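Local coordinates for resiniferatoxin-binding, phosphotriesterase-related protein (Rhodobacter sphaeroides 2.4.1, PDB 3K2G), which probably hydrolyses phosphoric esters with a pair of zinc ions held in a TIM barrel, as a member of the phosphotriesterase family, at residues B[60-63]-B[64-67]; B[268-271]-B[272-275]; B[340-343]-B[344-348]; B[347-350]-B[351-355]. One frame throughout, in Å; residues are numbered along the deposited sequence.

Contact 1: residues B[60-63]-B[64-67]; sequences PISI and EILS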
# COMPACT_ATOMS: atom_id res chain seq x y z
N PRO B 60 -44.39 0.65 -1.60
CA PRO B 60 -43.97 2.00 -1.96
C PRO B 60 -42.79 2.36 -1.05
O PRO B 60 -42.55 1.68 -0.05
CB PRO B 60 -45.20 2.84 -1.64
CG PRO B 60 -45.74 2.15 -0.42
CD PRO B 60 -45.61 0.68 -0.76
N ILE B 61 -42.04 3.40 -1.39
CA ILE B 61 -40.91 3.77 -0.55
C ILE B 61 -41.42 4.42 0.73
O ILE B 61 -42.16 5.41 0.69
CB ILE B 61 -39.96 4.76 -1.26
CG1 ILE B 61 -39.35 4.11 -2.50
CG2 ILE B 61 -38.85 5.18 -0.31
CD1 ILE B 61 -38.57 5.07 -3.38
N SER B 62 -41.03 3.85 1.87
CA SER B 62 -41.41 4.38 3.17
C SER B 62 -40.19 4.29 4.09
O SER B 62 -39.35 3.40 3.91
CB SER B 62 -42.56 3.58 3.78
OG SER B 62 -42.15 2.26 4.11
N ILE B 63 -40.11 5.19 5.06
CA ILE B 63 -38.98 5.22 5.99
C ILE B 63 -38.67 3.86 6.63
O ILE B 63 -37.51 3.55 6.93
CB ILE B 63 -39.24 6.27 7.11
CG1 ILE B 63 -37.99 6.44 7.98
CG2 ILE B 63 -40.43 5.86 7.98
CD1 ILE B 63 -38.11 7.57 8.99
N GLU B 64 -39.70 3.05 6.82
CA GLU B 64 -39.55 1.73 7.44
C GLU B 64 -38.75 0.70 6.66
O GLU B 64 -38.27 -0.28 7.24
CB GLU B 64 -40.93 1.13 7.76
CG GLU B 64 -41.76 1.94 8.74
CD GLU B 64 -42.49 3.11 8.09
OE1 GLU B 64 -42.56 3.14 6.84
OE2 GLU B 64 -43.00 3.98 8.83
N ILE B 65 -38.59 0.88 5.35
CA ILE B 65 -37.85 -0.09 4.56
C ILE B 65 -36.59 0.44 3.86
O ILE B 65 -36.04 -0.23 2.99
CB ILE B 65 -38.76 -0.75 3.48
CG1 ILE B 65 -39.21 0.30 2.46
CG2 ILE B 65 -39.98 -1.37 4.14
CD1 ILE B 65 -40.02 -0.28 1.32
N LEU B 66 -36.13 1.62 4.25
CA LEU B 66 -34.95 2.21 3.62
C LEU B 66 -33.68 1.38 3.77
O LEU B 66 -32.87 1.31 2.84
CB LEU B 66 -34.71 3.62 4.16
CG LEU B 66 -35.83 4.62 3.82
CD1 LEU B 66 -35.46 5.98 4.36
CD2 LEU B 66 -36.04 4.67 2.31
N SER B 67 -33.50 0.75 4.92
CA SER B 67 -32.32 -0.08 5.14
C SER B 67 -32.26 -1.20 4.09
O SER B 67 -31.24 -1.37 3.42
CB SER B 67 -32.33 -0.69 6.54
OG SER B 67 -31.24 -1.59 6.70

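Contact 2: residues B[268-271]-B[272-275]; sequences FFYA and DQGV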
# COMPACT_ATOMS: atom_id res chain seq x y z
N PHE B 268 -24.98 2.72 -1.96
CA PHE B 268 -25.78 1.50 -2.06
C PHE B 268 -24.95 0.28 -2.45
O PHE B 268 -23.83 0.40 -2.95
CB PHE B 268 -26.89 1.65 -3.11
CG PHE B 268 -27.63 2.94 -3.04
CD1 PHE B 268 -28.01 3.50 -1.82
CD2 PHE B 268 -28.00 3.60 -4.22
CE1 PHE B 268 -28.75 4.69 -1.77
CE2 PHE B 268 -28.74 4.78 -4.18
CZ PHE B 268 -29.11 5.33 -2.96
N PHE B 269 -25.53 -0.89 -2.20
CA PHE B 269 -24.93 -2.16 -2.60
C PHE B 269 -25.88 -2.67 -3.67
O PHE B 269 -27.07 -2.86 -3.41
CB PHE B 269 -24.89 -3.16 -1.45
CG PHE B 269 -24.38 -4.52 -1.86
CD1 PHE B 269 -23.05 -4.68 -2.24
CD2 PHE B 269 -25.23 -5.62 -1.93
CE1 PHE B 269 -22.58 -5.92 -2.69
CE2 PHE B 269 -24.78 -6.86 -2.37
CZ PHE B 269 -23.44 -7.01 -2.76
N TYR B 270 -25.38 -2.88 -4.88
CA TYR B 270 -26.22 -3.36 -5.96
C TYR B 270 -26.25 -4.89 -6.01
O TYR B 270 -25.40 -5.52 -6.65
CB TYR B 270 -25.74 -2.77 -7.29
CG TYR B 270 -26.05 -1.30 -7.40
CD1 TYR B 270 -27.37 -0.86 -7.54
CD2 TYR B 270 -25.04 -0.35 -7.32
CE1 TYR B 270 -27.67 0.50 -7.59
CE2 TYR B 270 -25.34 1.01 -7.37
CZ TYR B 270 -26.66 1.43 -7.50
OH TYR B 270 -26.98 2.77 -7.53
N ALA B 271 -27.24 -5.46 -5.33
CA ALA B 271 -27.41 -6.91 -5.24
C ALA B 271 -27.27 -7.62 -6.59
O ALA B 271 -26.64 -8.67 -6.68
CB ALA B 271 -28.76 -7.24 -4.62
N ASP B 272 -27.88 -7.03 -7.61
CA ASP B 272 -27.85 -7.58 -8.97
C ASP B 272 -26.43 -7.82 -9.47
O ASP B 272 -26.08 -8.93 -9.89
CB ASP B 272 -28.57 -6.63 -9.93
CG ASP B 272 -28.08 -5.19 -9.82
OD1 ASP B 272 -28.34 -4.55 -8.78
OD2 ASP B 272 -27.42 -4.70 -10.77
N GLN B 273 -25.62 -6.77 -9.43
CA GLN B 273 -24.24 -6.82 -9.90
C GLN B 273 -23.30 -7.35 -8.83
O GLN B 273 -22.21 -7.84 -9.14
CB GLN B 273 -23.77 -5.41 -10.29
CG GLN B 273 -24.46 -4.78 -11.48
CD GLN B 273 -24.32 -3.26 -11.46
OE1 GLN B 273 -25.08 -2.56 -10.78
NE2 GLN B 273 -23.33 -2.74 -12.18
N GLY B 274 -23.71 -7.25 -7.58
CA GLY B 274 -22.87 -7.71 -6.49
C GLY B 274 -21.74 -6.73 -6.27
O GLY B 274 -20.64 -7.11 -5.86
N VAL B 275 -22.00 -5.46 -6.54
CA VAL B 275 -20.99 -4.42 -6.37
C VAL B 275 -21.40 -3.40 -5.32
O VAL B 275 -22.58 -3.13 -5.11
CB VAL B 275 -20.70 -3.69 -7.71
CG1 VAL B 275 -20.07 -4.66 -8.68
CG2 VAL B 275 -21.99 -3.11 -8.29

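Contact 3: residues B[340-343]-B[344-348]; sequences LETL and MVTNP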
# COMPACT_ATOMS: atom_id res chain seq x y z
N LEU B 340 -11.95 24.03 -4.77
CA LEU B 340 -13.38 23.73 -4.75
C LEU B 340 -14.08 24.53 -5.84
O LEU B 340 -15.03 24.05 -6.47
CB LEU B 340 -13.98 24.07 -3.38
CG LEU B 340 -13.32 23.38 -2.18
CD1 LEU B 340 -14.04 23.80 -0.90
CD2 LEU B 340 -13.37 21.87 -2.36
N GLU B 341 -13.61 25.76 -6.05
CA GLU B 341 -14.16 26.64 -7.07
C GLU B 341 -13.87 26.03 -8.44
O GLU B 341 -14.71 26.04 -9.33
CB GLU B 341 -13.51 28.02 -6.95
CG GLU B 341 -13.93 29.04 -8.00
CD GLU B 341 -15.40 29.41 -7.93
OE1 GLU B 341 -15.92 29.60 -6.81
OE2 GLU B 341 -16.03 29.52 -9.00
N THR B 342 -12.66 25.48 -8.58
CA THR B 342 -12.23 24.84 -9.82
C THR B 342 -13.11 23.63 -10.15
O THR B 342 -13.50 23.42 -11.30
CB THR B 342 -10.75 24.39 -9.73
OG1 THR B 342 -9.90 25.54 -9.64
CG2 THR B 342 -10.35 23.56 -10.95
N LEU B 343 -13.41 22.84 -9.13
CA LEU B 343 -14.23 21.65 -9.30
C LEU B 343 -15.68 21.91 -9.70
O LEU B 343 -16.21 21.24 -10.57
CB LEU B 343 -14.19 20.81 -8.02
CG LEU B 343 -12.82 20.22 -7.67
CD1 LEU B 343 -12.85 19.61 -6.28
CD2 LEU B 343 -12.45 19.18 -8.70
N MSE B 344 -16.31 22.90 -9.06
CA MSE B 344 -17.72 23.20 -9.33
C MSE B 344 -18.04 24.25 -10.37
O MSE B 344 -19.20 24.37 -10.79
CB MSE B 344 -18.42 23.60 -8.03
CG MSE B 344 -18.33 22.54 -6.94
SE MSE B 344 -18.95 20.78 -7.48
CE MSE B 344 -20.83 21.22 -7.66
N VAL B 345 -17.05 25.03 -10.79
CA VAL B 345 -17.30 26.09 -11.76
C VAL B 345 -16.35 26.03 -12.95
O VAL B 345 -16.78 25.85 -14.09
CB VAL B 345 -17.17 27.50 -11.12
CG1 VAL B 345 -17.39 28.58 -12.17
CG2 VAL B 345 -18.17 27.66 -9.98
N THR B 346 -15.06 26.18 -12.68
CA THR B 346 -14.07 26.18 -13.74
C THR B 346 -14.05 24.89 -14.58
O THR B 346 -14.09 24.96 -15.80
CB THR B 346 -12.65 26.44 -13.19
OG1 THR B 346 -12.70 27.52 -12.24
CG2 THR B 346 -11.71 26.85 -14.33
N ASN B 347 -14.01 23.73 -13.93
CA ASN B 347 -13.98 22.49 -14.69
C ASN B 347 -15.24 22.28 -15.52
O ASN B 347 -15.15 21.91 -16.69
CB ASN B 347 -13.71 21.30 -13.78
CG ASN B 347 -12.26 21.25 -13.32
OD1 ASN B 347 -11.44 22.06 -13.76
ND2 ASN B 347 -11.95 20.31 -12.44
N PRO B 348 -16.43 22.51 -14.94
CA PRO B 348 -17.64 22.32 -15.75
C PRO B 348 -17.58 23.21 -17.00
O PRO B 348 -17.94 22.79 -18.10
CB PRO B 348 -18.75 22.73 -14.79
CG PRO B 348 -18.24 22.18 -13.48
CD PRO B 348 -16.77 22.63 -13.51

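Contact 4: residues B[347-350]-B[351-355]; sequences NPRR and VFDAS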
# COMPACT_ATOMS: atom_id res chain seq x y z
N ASN B 347 -14.01 23.73 -13.93
CA ASN B 347 -13.98 22.49 -14.69
C ASN B 347 -15.24 22.28 -15.52
O ASN B 347 -15.15 21.91 -16.69
CB ASN B 347 -13.71 21.30 -13.78
CG ASN B 347 -12.26 21.25 -13.32
OD1 ASN B 347 -11.44 22.06 -13.76
ND2 ASN B 347 -11.95 20.31 -12.44
N PRO B 348 -16.43 22.51 -14.94
CA PRO B 348 -17.64 22.32 -15.75
C PRO B 348 -17.58 23.21 -17.00
O PRO B 348 -17.94 22.79 -18.10
CB PRO B 348 -18.75 22.73 -14.79
CG PRO B 348 -18.24 22.18 -13.48
CD PRO B 348 -16.77 22.63 -13.51
N ARG B 349 -17.13 24.45 -16.82
CA ARG B 349 -17.00 25.38 -17.94
C ARG B 349 -16.00 24.81 -18.94
O ARG B 349 -16.22 24.87 -20.16
CB ARG B 349 -16.53 26.75 -17.44
CG ARG B 349 -16.60 27.86 -18.50
CD ARG B 349 -16.12 29.18 -17.94
NE ARG B 349 -16.18 30.25 -18.93
CZ ARG B 349 -15.73 31.49 -18.73
NH1 ARG B 349 -15.19 31.82 -17.56
NH2 ARG B 349 -15.82 32.40 -19.69
N ARG B 350 -14.90 24.25 -18.43
CA ARG B 350 -13.88 23.65 -19.29
C ARG B 350 -14.48 22.56 -20.17
O ARG B 350 -14.04 22.35 -21.30
CB ARG B 350 -12.74 23.06 -18.46
CG ARG B 350 -11.82 24.08 -17.81
CD ARG B 350 -10.68 23.40 -17.08
NE ARG B 350 -9.59 24.34 -16.78
CZ ARG B 350 -9.26 24.74 -15.56
NH1 ARG B 350 -9.93 24.30 -14.50
NH2 ARG B 350 -8.25 25.59 -15.39
N VAL B 351 -15.46 21.84 -19.65
CA VAL B 351 -16.09 20.78 -20.43
C VAL B 351 -16.71 21.34 -21.71
O VAL B 351 -16.59 20.75 -22.78
CB VAL B 351 -17.20 20.07 -19.63
CG1 VAL B 351 -17.93 19.07 -20.52
CG2 VAL B 351 -16.59 19.37 -18.41
N PHE B 352 -17.35 22.50 -21.58
CA PHE B 352 -18.04 23.14 -22.69
C PHE B 352 -17.25 24.21 -23.43
O PHE B 352 -17.65 24.64 -24.51
CB PHE B 352 -19.32 23.78 -22.17
CG PHE B 352 -20.31 22.81 -21.60
CD1 PHE B 352 -21.19 22.13 -22.44
CD2 PHE B 352 -20.38 22.59 -20.23
CE1 PHE B 352 -22.13 21.24 -21.92
CE2 PHE B 352 -21.31 21.71 -19.69
CZ PHE B 352 -22.19 21.03 -20.54
N ASP B 353 -16.14 24.64 -22.85
CA ASP B 353 -15.36 25.72 -23.45
C ASP B 353 -13.87 25.42 -23.57
O ASP B 353 -13.15 25.41 -22.57
CB ASP B 353 -15.55 26.98 -22.61
CG ASP B 353 -15.12 28.24 -23.32
OD1 ASP B 353 -14.08 28.20 -24.02
OD2 ASP B 353 -15.82 29.26 -23.18
N ALA B 354 -13.40 25.18 -24.79
CA ALA B 354 -12.00 24.87 -25.00
C ALA B 354 -11.07 26.07 -24.79
O ALA B 354 -9.86 25.90 -24.69
CB ALA B 354 -11.80 24.31 -26.41
N SER B 355 -11.63 27.28 -24.71
CA SER B 355 -10.78 28.47 -24.53
C SER B 355 -10.32 28.65 -23.09
O SER B 355 -9.46 29.49 -22.82
CB SER B 355 -11.52 29.73 -24.97
OG SER B 355 -12.47 30.12 -24.00
O HOH W 1 -15.51 32.11 -22.50

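Contact 1: residues B[60-63]-B[64-67]
The carboxylate of Glu64 is the flat group here: Ile63 CG2 lies over one of its faces, 3.3 Å from Glu64 OE2, and the hydroxyl of Ser62 meets it from the end. Ser62 OG donates to Glu64 OE1 at 2.9 Å, approaching nearly along the C-O axis. A bend of the glutamate chain at its second torsion (chi2 81°) brings the acid back over Ile63 and Ser62. Serine suits the place because its short hydroxyl arm reaches the acid that folds back over it. Beneath this pair, Ile65 N donates to Ser62 O at 3.0 Å, almost straight at hydrogen but from above the carbonyl plane. That bond closes a type I beta turn over Ser62-Ile65 and leads into helix 66-70, with Ile65 at the N-cap position. Ile65 CG1 sits between its own N and carbonyl carbon (chi1 65°), which turns the chain back toward the preceding loop; CD1 comes to 3.5 Å from Pro60 O. The rest of the contact is aliphatic: Ile61 CG2 packs on Leu66 CD2 at 3.9 Å, the two side chains crossing at about a right angle. Leu66 also packs on Leu66 of the second subunit, and Ser67 OG bonds to Asn317 ND2 of that subunit, so the turn forms part of the subunit interface. Arg313 of the second subunit packs on Ile63 and Glu64. The bond from Ser62 and the nearby arginine would probably both favour the charged form of the Glu64 acid.

Contact 2: residues B[268-271]-B[272-275]
Tyr270 O is gripped by two successive backbone amides: Gly274 N donates at 2.6 Å, nearly in line with the carbonyl though bent at the hydrogen, and Val275 N adds a weak bond at 3.4 Å. Two residues facing one in this way make a G1 beta bulge, and Gly274 suits it by its positive phi of 75°. The return bond, from Tyr270 N to Val275 O at 2.8 Å, completes the antiparallel hydrogen-bonded pair of a small hairpin. On one side of it Val275 CG2 packs against Tyr270 CB, 3.9 Å away; the Phe269 ring lies by the other strand's backbone, its CD1 3.3 Å from Val275 O. Asp272 and Gln273, in the turn, run alongside Tyr270, pointing the same way. Asp272 OD1 stands at the edge of the tyrosine ring, the carboxylate turned 71° from the ring plane, while Gln273 OE1 approaches Tyr270 CB to 3.6 Å with its amide inclined 44° to the ring. The hairpin lies in the connection that follows barrel strand 258-261 and precedes helix 280-292. Tyr270 meets the ring of Phe74 and also touches Phe306, two residues lining the pocket of the bound dithiol. The backbone bonds fix where Tyr270 stands, and so probably help to set how its ring packs against those pocket residues, with the oxygens of Asp272 and Gln273 lying against its CB end.

Contact 3: residues B[340-343]-B[344-348]
Asn347 leans back on Thr342 from its first side-chain carbon onward, across a widened pi-type turn in helix 337-352, the last helix of this TIM barrel. Asn347 CB lies 3.3 Å from Thr342 O; CG continues past the same oxygen, and OD1 comes to 3.4 Å from the methyl Thr342 CG2. The amide branch, ND2, runs beside Leu343 CD2 at 3.9 Å, the two side chains pointing the same way. This course follows from CG standing anti to the carbonyl carbon (chi1 -73°). The polar ends have partners outside the turn: OD1 accepts from Arg350, while ND2 donates to the carbonyls of Leu296 and Ile299, tying the helix to strand 299-301 and the loop that leads into it. Asparagine is apt, since a single short amide offers both an acceptor and two donor hydrogens in a buried place.

The backbone shows how the turn widens. Val345 N bonds to Glu341 O at 2.9 Å in the usual helical way, but Thr346 N makes a weak bond to that same oxygen, and Asn347 N reaches Thr342 O at 2.7 Å, five residues back, nearly in line with the carbonyl. Leu343 and Met344, the latter deposited as selenomethionine, pack onto helix 321-332 and the barrel strands; Met344 folds at both chi2 and chi3 and touches Leu32 and Leu301. Thr342 OG1 turns back to bond Ala338 O. At the kink, proline has no amide hydrogen to give, and its ring carbon Pro348 CD instead abuts Leu343 O at 3.3 Å.

Contact 4: residues B[347-350]-B[351-355]
With CG anti to its own carbonyl carbon (chi1 -63°), Phe352 sends its ring back along the helix, where Pro348 O meets the ring edge 3.2 Å from Phe352 CD2. Val351 is turned so that CG1 stands anti to the backbone N (chi1 174°); this leaves its other methyl, CG2, 3.4 Å from Asn347 O, the carbonyl that also accepts from Val351 N. A beta-branched residue thus covers the carbonyl that its own amide uses. On another side of the helix Arg350 runs extended as far as NE, then turns about CD-NE (chi4 112°), which brings NH1 to Asn347 OD1 for a bond of 2.8 Å, the acceptor tilted slightly from the guanidinium plane; NH2 goes on to Glu357 O.

These residues end helix 337-352, the last helix of the TIM barrel. Arg349 O takes weak bonds from both Phe352 N and Asp353 N, and Asp353 is the first to leave helical angles. Val351 also packs on barrel strands 258-261 and 299-301.

Beyond the helix end, Asp353 OD1 makes an Asx turn, accepting from Ser355 N at 2.7 Å almost along the C-O axis; Ser355 OG donates to the same oxygen from its syn side, out of the carboxylate plane. Asp353 OD2 and Arg349 NE, 4.4 Å apart, are too far for a salt bridge. A water bridges the two side chains, accepting from Arg349 NH2 at 2.8 Å and donating to Asp353 OD2 at 2.9 Å. Ser25 OG hydrogen-bonds to both Arg349 NE and Asp353 OD2.

Contacts 3 and 4 are consecutive pieces of helix 337-352, sharing Asn347 and Pro348, with centres 10 Å apart; Thr342 CG2 of contact 3 touches Arg350 NH1 of contact 4 at 3.7 Å. Contacts 1 and 2 lie across the chain's centre from contact 4, at centre distances of 40 and 34 Å, with their own centres 18 Å apart. Contact 2 is nearest the active site: the Gln273 side chain is about 5 Å from the bound dithiol and that of Tyr270 about 9 Å from a zinc ion. The Pro348 and Phe352 side chains lie about 10 Å from zinc ligand His34, while contact 1 lies at the subunit interface, its Ile61 side chain about 14 Å from the dithiol.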